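Local coordinates for oligopeptide ABC transporter OppAIV (Borrelia burgdorferi B31, PDB 4GL8), which probably binds oligopeptides and delivers them to an ABC transporter for uptake into the cell, at residues K170-D175 with Y431-T436; N252-D257 with S501-N506; F311-K316 with V493-T498. All blocks are in the same frame, centred on the assembly; numbering follows the deposited sequence.

Contact 1: K170-D175 with Y431-T436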
# COMPACT_ATOMS: atom_id res chain seq x y z
N LYS A 170 11.64 -16.38 -6.74
CA LYS A 170 10.46 -15.75 -6.23
C LYS A 170 9.46 -15.64 -7.35
O LYS A 170 9.61 -14.75 -8.20
CB LYS A 170 10.79 -14.36 -5.72
CG LYS A 170 11.49 -14.35 -4.39
CD LYS A 170 11.81 -12.94 -3.96
CE LYS A 170 12.16 -12.85 -2.48
NZ LYS A 170 13.20 -13.83 -2.12
N PRO A 171 8.42 -16.49 -7.34
CA PRO A 171 7.38 -16.51 -8.37
C PRO A 171 6.60 -15.22 -8.48
O PRO A 171 6.10 -14.91 -9.55
CB PRO A 171 6.45 -17.66 -7.93
CG PRO A 171 7.26 -18.47 -6.96
CD PRO A 171 8.12 -17.46 -6.26
N TYR A 172 6.52 -14.46 -7.39
CA TYR A 172 5.85 -13.15 -7.42
C TYR A 172 6.77 -11.97 -7.76
O TYR A 172 6.35 -10.82 -7.72
CB TYR A 172 5.16 -12.89 -6.07
CG TYR A 172 6.04 -13.17 -4.89
CD1 TYR A 172 6.05 -14.43 -4.32
CD2 TYR A 172 6.88 -12.19 -4.37
CE1 TYR A 172 6.88 -14.70 -3.24
CE2 TYR A 172 7.69 -12.45 -3.28
CZ TYR A 172 7.67 -13.72 -2.72
OH TYR A 172 8.48 -14.02 -1.66
N PHE A 173 8.04 -12.20 -8.06
CA PHE A 173 8.92 -11.07 -8.46
C PHE A 173 8.36 -10.19 -9.61
O PHE A 173 8.34 -8.95 -9.53
CB PHE A 173 10.29 -11.58 -8.85
CG PHE A 173 11.23 -10.50 -9.28
CD1 PHE A 173 11.58 -9.48 -8.41
CD2 PHE A 173 11.76 -10.50 -10.57
CE1 PHE A 173 12.45 -8.48 -8.80
CE2 PHE A 173 12.63 -9.50 -10.97
CZ PHE A 173 12.97 -8.49 -10.07
N LEU A 174 7.91 -10.79 -10.69
CA LEU A 174 7.36 -9.99 -11.78
C LEU A 174 6.25 -9.03 -11.30
O LEU A 174 6.21 -7.86 -11.66
CB LEU A 174 6.87 -10.87 -12.95
CG LEU A 174 7.92 -11.77 -13.62
CD1 LEU A 174 7.32 -12.81 -14.56
CD2 LEU A 174 8.92 -10.91 -14.38
N ASP A 175 5.35 -9.52 -10.47
CA ASP A 175 4.22 -8.70 -10.05
C ASP A 175 4.70 -7.55 -9.14
O ASP A 175 4.14 -6.46 -9.12
CB ASP A 175 3.19 -9.58 -9.34
CG ASP A 175 1.91 -8.87 -9.13
OD1 ASP A 175 1.27 -8.50 -10.13
OD2 ASP A 175 1.56 -8.64 -7.97
N TYR A 431 2.07 -6.72 -3.84
CA TYR A 431 2.23 -7.77 -4.85
C TYR A 431 1.37 -8.96 -4.47
O TYR A 431 0.93 -9.05 -3.34
CB TYR A 431 3.72 -8.16 -5.04
CG TYR A 431 4.48 -8.52 -3.77
CD1 TYR A 431 5.21 -7.58 -3.07
CD2 TYR A 431 4.49 -9.82 -3.31
CE1 TYR A 431 5.91 -7.94 -1.93
CE2 TYR A 431 5.18 -10.19 -2.15
CZ TYR A 431 5.88 -9.25 -1.46
OH TYR A 431 6.54 -9.64 -0.32
N ALA A 432 1.16 -9.88 -5.42
CA ALA A 432 0.15 -10.93 -5.29
C ALA A 432 0.67 -12.16 -4.52
O ALA A 432 0.76 -13.24 -5.06
CB ALA A 432 -0.31 -11.33 -6.68
N ASP A 433 1.05 -11.98 -3.26
CA ASP A 433 1.54 -13.10 -2.43
C ASP A 433 1.39 -12.69 -0.96
O ASP A 433 1.65 -11.55 -0.61
CB ASP A 433 2.99 -13.44 -2.78
CG ASP A 433 3.54 -14.60 -1.96
OD1 ASP A 433 3.52 -15.74 -2.47
OD2 ASP A 433 3.99 -14.38 -0.80
N PRO A 434 0.95 -13.61 -0.09
CA PRO A 434 0.80 -13.27 1.31
C PRO A 434 2.05 -12.63 1.97
O PRO A 434 1.91 -11.94 2.98
CB PRO A 434 0.48 -14.61 1.95
CG PRO A 434 1.08 -15.61 1.01
CD PRO A 434 0.73 -15.04 -0.31
N MET A 435 3.24 -12.82 1.41
CA MET A 435 4.43 -12.21 2.02
C MET A 435 4.38 -10.68 2.13
O MET A 435 5.03 -10.12 3.03
CB MET A 435 5.72 -12.65 1.31
CG MET A 435 7.03 -12.21 1.97
SD MET A 435 7.34 -12.77 3.69
CE MET A 435 7.34 -14.52 3.48
N THR A 436 3.63 -10.00 1.26
CA THR A 436 3.58 -8.55 1.32
C THR A 436 2.99 -8.14 2.68
O THR A 436 3.44 -7.18 3.29
CB THR A 436 2.81 -7.90 0.16
OG1 THR A 436 2.91 -6.48 0.28
CG2 THR A 436 1.37 -8.28 0.18
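Tyr431 meets Tyr172 ring to ring: the planes are only 7° from parallel but slid apart, with centroids 5.0 Å from each other, so that the rings barely overlap. The touching part is one ortho-meta side of each: Tyr172 CD2 lies 3.4 Å from Tyr431 CE2. In both tyrosines CG is lodged between the backbone N and the carbonyl carbon (chi1 48° in Tyr172), a setting that turns each ring toward the other segment. Thr436 CB lies over the face of the Tyr431 ring turned away from Tyr172, toward its rim.

At Ala432 the contact becomes polar. Ala432 is the centre of an inverse gamma turn, and its N-H reaches Asp175 OD2 with an N to OD2 distance of 2.9 Å; the bond is bent (131° at the hydrogen) and arrives on the anti side but tilted out of the carboxylate plane. Ala432 CB also lies 3.5 Å from Asp175 OD2. The other oxygen, Asp175 OD1, forms a salt bridge with Arg519.

Asp433 crosses Tyr172 obliquely, its CB 3.6 Å and its OD1 3.4 Å from Tyr172 CD1. Asp433 OD2 caps the helix that follows, accepting from Met435 N at 2.8 Å, and also pairs with Arg474, whose side chain touches Tyr172 as well. Met435 adds only a fringe contact, through CB near the tyrosine hydroxyl.

Strand 161-165, in the five-stranded antiparallel sheet, precedes one segment, and strand 422-428, in a different sheet system, precedes the other; the contact therefore bridges two separate parts of the fold. Each buried aspartate accepts from a main-chain N-H and also pairs with an arginine, a setting that should favour the ionised carboxylate, while the tyrosine pair packs alongside, the Tyr172 ring meeting both Tyr431 and the Asp433 side chain.

Contact 2: N252-D257 with S501-N506; sequences NMYLND and SYLFRN
Tyr254, Arg505 and Leu503 bury most of this contact between helix 247-255 and the end of strand 492-504. The Tyr254 side chain leaves the helix with CG anti to its own main-chain N (chi1 178°) and projects across to the strand. Leu503 CB sits over one face of the Tyr254 ring, toward its rim, 4.1 Å from the centroid and 21° off the normal, which meets the criteria of a CH-pi contact. The phenol end crosses the Arg505 CG and CD methylenes obliquely, Tyr254 OH 3.2 Å from Arg505 CD; this hydroxyl is hydrogen-bonded to Asp279.

Arg505 folds at chi2 and chi3, bringing its guanidinium back toward the helix end. There Arg505 NH1 donates to Asp257 OD1 at 2.8 Å within a salt bridge, although the nitrogen stands 43° out of the carboxylate plane. The same NH1 donates to a water, 2.8 Å away, that in turn donates to Tyr254 O. Arg505 NH2 forms a salt bridge with Asp507.

Asp257 is the positive-phi residue of the Schellman motif that closes the helix. A guanidinium bound to two carboxylates and, through water, to a carbonyl of the last helical turn should therefore stabilise the charge of both acids and complement the negative end of the helix dipole.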
# COMPACT_ATOMS: atom_id res chain seq x y z
N ASN A 252 -20.82 16.32 -2.60
CA ASN A 252 -21.63 17.43 -3.09
C ASN A 252 -21.10 17.94 -4.42
O ASN A 252 -21.86 18.29 -5.31
CB ASN A 252 -21.67 18.57 -2.06
CG ASN A 252 -22.60 18.26 -0.88
OD1 ASN A 252 -23.56 17.49 -0.99
ND2 ASN A 252 -22.31 18.90 0.26
N MET A 253 -19.78 17.94 -4.57
CA MET A 253 -19.18 18.27 -5.86
C MET A 253 -19.54 17.26 -6.95
O MET A 253 -19.70 17.65 -8.10
CB MET A 253 -17.66 18.35 -5.74
CG MET A 253 -17.20 19.64 -5.09
SD MET A 253 -15.46 19.54 -4.65
CE MET A 253 -14.64 19.72 -6.23
N TYR A 254 -19.64 15.99 -6.58
CA TYR A 254 -19.96 14.94 -7.52
C TYR A 254 -21.44 15.03 -7.96
O TYR A 254 -21.75 14.85 -9.14
CB TYR A 254 -19.62 13.59 -6.89
CG TYR A 254 -19.97 12.41 -7.77
CD1 TYR A 254 -19.04 11.92 -8.68
CD2 TYR A 254 -21.22 11.82 -7.72
CE1 TYR A 254 -19.34 10.85 -9.50
CE2 TYR A 254 -21.54 10.75 -8.56
CZ TYR A 254 -20.60 10.28 -9.45
OH TYR A 254 -20.88 9.23 -10.30
N LEU A 255 -22.34 15.33 -7.02
CA LEU A 255 -23.77 15.52 -7.30
C LEU A 255 -24.04 16.77 -8.11
O LEU A 255 -25.06 16.82 -8.78
CB LEU A 255 -24.60 15.63 -6.02
CG LEU A 255 -24.91 14.37 -5.23
CD1 LEU A 255 -25.77 14.74 -4.03
CD2 LEU A 255 -25.63 13.34 -6.09
N ASN A 256 -23.15 17.75 -8.06
CA ASN A 256 -23.27 18.99 -8.85
C ASN A 256 -22.37 18.98 -10.09
O ASN A 256 -22.01 20.03 -10.62
CB ASN A 256 -22.93 20.21 -7.95
CG ASN A 256 -23.35 21.55 -8.57
OD1 ASN A 256 -24.44 21.73 -9.10
ND2 ASN A 256 -22.46 22.52 -8.48
N ASP A 257 -21.99 17.79 -10.55
CA ASP A 257 -21.28 17.61 -11.83
C ASP A 257 -19.88 18.25 -11.84
O ASP A 257 -19.43 18.68 -12.89
CB ASP A 257 -22.15 18.19 -12.99
CG ASP A 257 -21.79 17.62 -14.39
OD1 ASP A 257 -21.19 16.51 -14.50
OD2 ASP A 257 -22.14 18.28 -15.40
N SER A 501 -15.10 1.35 -1.86
CA SER A 501 -16.28 1.87 -2.53
C SER A 501 -15.86 2.95 -3.52
O SER A 501 -14.88 3.63 -3.31
CB SER A 501 -17.23 2.46 -1.48
OG SER A 501 -18.02 1.45 -0.87
N TYR A 502 -16.58 3.07 -4.64
CA TYR A 502 -16.25 4.09 -5.65
C TYR A 502 -17.50 4.67 -6.29
O TYR A 502 -18.52 3.96 -6.43
CB TYR A 502 -15.39 3.52 -6.78
CG TYR A 502 -14.24 2.65 -6.35
CD1 TYR A 502 -12.92 3.14 -6.38
CD2 TYR A 502 -14.46 1.34 -5.94
CE1 TYR A 502 -11.87 2.34 -5.99
CE2 TYR A 502 -13.41 0.54 -5.54
CZ TYR A 502 -12.12 1.04 -5.57
OH TYR A 502 -11.07 0.24 -5.19
N LEU A 503 -17.41 5.95 -6.68
CA LEU A 503 -18.39 6.56 -7.57
C LEU A 503 -17.66 6.95 -8.83
O LEU A 503 -16.58 7.52 -8.77
CB LEU A 503 -19.05 7.81 -6.95
CG LEU A 503 -19.92 7.55 -5.71
CD1 LEU A 503 -20.19 8.85 -4.96
CD2 LEU A 503 -21.23 6.87 -6.08
N PHE A 504 -18.26 6.65 -9.98
CA PHE A 504 -17.65 6.90 -11.29
C PHE A 504 -18.79 7.15 -12.28
O PHE A 504 -19.73 6.36 -12.36
CB PHE A 504 -16.81 5.69 -11.68
CG PHE A 504 -16.22 5.73 -13.06
CD1 PHE A 504 -15.04 6.43 -13.32
CD2 PHE A 504 -16.80 5.01 -14.09
CE1 PHE A 504 -14.48 6.44 -14.59
CE2 PHE A 504 -16.25 5.02 -15.37
CZ PHE A 504 -15.09 5.74 -15.62
N ARG A 505 -18.69 8.25 -13.01
CA ARG A 505 -19.71 8.69 -13.95
C ARG A 505 -19.67 7.85 -15.23
O ARG A 505 -19.13 8.27 -16.27
CB ARG A 505 -19.51 10.19 -14.25
CG ARG A 505 -19.91 11.10 -13.08
CD ARG A 505 -21.42 11.15 -12.86
NE ARG A 505 -22.17 11.54 -14.07
CZ ARG A 505 -22.39 12.79 -14.49
NH1 ARG A 505 -21.95 13.86 -13.81
NH2 ARG A 505 -23.03 12.99 -15.62
N ASN A 506 -20.22 6.63 -15.12
CA ASN A 506 -20.23 5.68 -16.24
C ASN A 506 -21.20 6.07 -17.37
O ASN A 506 -21.16 5.46 -18.43
CB ASN A 506 -20.46 4.23 -15.76
CG ASN A 506 -21.71 4.07 -14.90
OD1 ASN A 506 -22.67 4.83 -15.02
ND2 ASN A 506 -21.70 3.08 -14.02
O HOH W 1 -20.62 13.98 -11.30

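Contact 3: F311-K316 with V493-T498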
# COMPACT_ATOMS: atom_id res chain seq x y z
N PHE A 311 -9.91 -9.24 21.40
CA PHE A 311 -11.14 -9.99 21.67
C PHE A 311 -12.33 -9.12 22.09
O PHE A 311 -13.47 -9.55 21.97
CB PHE A 311 -10.91 -11.03 22.76
CG PHE A 311 -10.34 -12.31 22.26
CD1 PHE A 311 -8.99 -12.58 22.35
CD2 PHE A 311 -11.16 -13.28 21.74
CE1 PHE A 311 -8.47 -13.77 21.90
CE2 PHE A 311 -10.63 -14.48 21.28
CZ PHE A 311 -9.28 -14.73 21.37
N ALA A 312 -12.07 -7.91 22.59
CA ALA A 312 -13.14 -7.00 23.00
C ALA A 312 -13.84 -6.27 21.84
O ALA A 312 -14.82 -5.54 22.08
CB ALA A 312 -12.59 -5.98 23.97
N ILE A 313 -13.38 -6.44 20.60
CA ILE A 313 -14.04 -5.79 19.44
C ILE A 313 -15.02 -6.72 18.72
O ILE A 313 -14.65 -7.78 18.25
CB ILE A 313 -13.04 -5.38 18.35
CG1 ILE A 313 -11.86 -4.53 18.90
CG2 ILE A 313 -13.77 -4.70 17.20
CD1 ILE A 313 -12.26 -3.21 19.47
N ASP A 314 -16.27 -6.28 18.55
CA ASP A 314 -17.25 -7.06 17.79
C ASP A 314 -17.05 -6.78 16.28
O ASP A 314 -17.62 -5.83 15.75
CB ASP A 314 -18.66 -6.68 18.24
CG ASP A 314 -19.75 -7.45 17.51
OD1 ASP A 314 -19.45 -8.36 16.70
OD2 ASP A 314 -20.92 -7.13 17.77
N ARG A 315 -16.26 -7.63 15.61
CA ARG A 315 -15.85 -7.44 14.22
C ARG A 315 -16.99 -7.50 13.22
O ARG A 315 -16.99 -6.73 12.27
CB ARG A 315 -14.81 -8.49 13.80
CG ARG A 315 -13.44 -8.23 14.40
CD ARG A 315 -12.51 -9.43 14.35
NE ARG A 315 -11.20 -9.10 14.92
CZ ARG A 315 -10.94 -9.04 16.22
NH1 ARG A 315 -11.88 -9.32 17.12
NH2 ARG A 315 -9.73 -8.71 16.62
N LYS A 316 -17.91 -8.43 13.42
CA LYS A 316 -19.09 -8.56 12.55
C LYS A 316 -19.95 -7.29 12.58
O LYS A 316 -20.40 -6.81 11.54
CB LYS A 316 -19.94 -9.76 12.94
N VAL A 493 -4.33 -5.54 16.56
CA VAL A 493 -5.73 -5.90 16.55
C VAL A 493 -6.16 -5.96 15.10
O VAL A 493 -6.38 -4.94 14.46
CB VAL A 493 -6.54 -4.86 17.34
CG1 VAL A 493 -8.01 -5.21 17.33
CG2 VAL A 493 -6.00 -4.78 18.76
N PHE A 494 -6.20 -7.16 14.55
CA PHE A 494 -6.59 -7.37 13.16
C PHE A 494 -8.11 -7.36 13.08
O PHE A 494 -8.80 -8.05 13.85
CB PHE A 494 -6.03 -8.69 12.65
CG PHE A 494 -4.53 -8.75 12.65
CD1 PHE A 494 -3.81 -8.15 11.65
CD2 PHE A 494 -3.85 -9.39 13.67
CE1 PHE A 494 -2.42 -8.20 11.66
CE2 PHE A 494 -2.47 -9.46 13.69
CZ PHE A 494 -1.74 -8.84 12.69
N LEU A 495 -8.63 -6.60 12.12
CA LEU A 495 -10.04 -6.30 12.07
C LEU A 495 -10.80 -6.85 10.86
O LEU A 495 -11.83 -7.49 11.01
CB LEU A 495 -10.23 -4.78 12.12
CG LEU A 495 -9.86 -4.12 13.45
CD1 LEU A 495 -9.85 -2.61 13.32
CD2 LEU A 495 -10.82 -4.52 14.53
N ASN A 496 -10.35 -6.55 9.65
CA ASN A 496 -11.04 -7.07 8.49
C ASN A 496 -10.20 -7.02 7.24
O ASN A 496 -9.11 -6.44 7.23
CB ASN A 496 -12.37 -6.34 8.26
CG ASN A 496 -12.18 -4.84 8.14
OD1 ASN A 496 -11.60 -4.36 7.18
ND2 ASN A 496 -12.68 -4.11 9.14
N ILE A 497 -10.70 -7.70 6.22
CA ILE A 497 -10.17 -7.62 4.89
C ILE A 497 -11.06 -6.63 4.18
O ILE A 497 -12.27 -6.82 4.07
CB ILE A 497 -10.28 -8.96 4.15
CG1 ILE A 497 -9.67 -10.10 4.98
CG2 ILE A 497 -9.67 -8.80 2.75
CD1 ILE A 497 -8.18 -9.99 5.29
N THR A 498 -10.45 -5.58 3.64
CA THR A 498 -11.18 -4.38 3.20
C THR A 498 -11.95 -4.58 1.89
O THR A 498 -11.52 -5.34 1.04
CB THR A 498 -10.16 -3.23 3.02
OG1 THR A 498 -9.77 -2.74 4.31
CG2 THR A 498 -10.72 -2.10 2.16
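Arg315 extends from CG to NE in a nearly straight chain and holds Phe494 O side-on with two nitrogens. Arg315 NE approaches Phe494 O at 2.8 Å in the carbonyl plane, with 152° at the hydrogen; Arg315 NH2 reaches the same Phe494 O at 3.0 Å, tilted 26° from that plane. The oxygen lies close to the guanidinium plane, at its edge. This reach starts from a CG placed anti to the carbonyl carbon (chi1 -74°), and on the way Arg315 CG passes 3.8 Å from Leu495 O.

Arg315 opens helix 315-323, with Asp314 at the N-cap, and the gripped strand 492-504 has a classic beta bulge here: Leu495 and Asn496 both face Ser289 of strand 287-293. The arginine thus ties the start of a helix to a bulged strand. Its NH1 turns instead to Ser310 O and Leu348 O, which further fixes the rotation of the guanidinium.

Beside this polar grip runs an apolar strip. Ile313 splits its branches: CG2 lies 4.0 Å from Leu495 CD2, the two side chains crossing at about a right angle, while CG1 lies 4.2 Å from Val493 CG1. Val493 CG1, anti to its own backbone N, also approaches Arg315 NH2 at 4.0 Å.

In the fold
In order of first segments the contacts run 1, 2, 3, but their partners come back as 431-436, 493-498 and 501-506, so contact 1 alternates with each of the others, whereas both halves of contact 3 fall between those of contact 2. Contacts 2 and 3 share strand 492-504, with centres 30 Å apart: helix 247-255 packs near one end of it and the start of helix 315-323 near the other. Contact 1 does not use that strand; its centre is 26 Å from contact 3 and 34 Å from contact 2. Strand 422-428, just before 431-436, nevertheless pairs with 287-293, which pairs with 492-504, so linked strands connect all three.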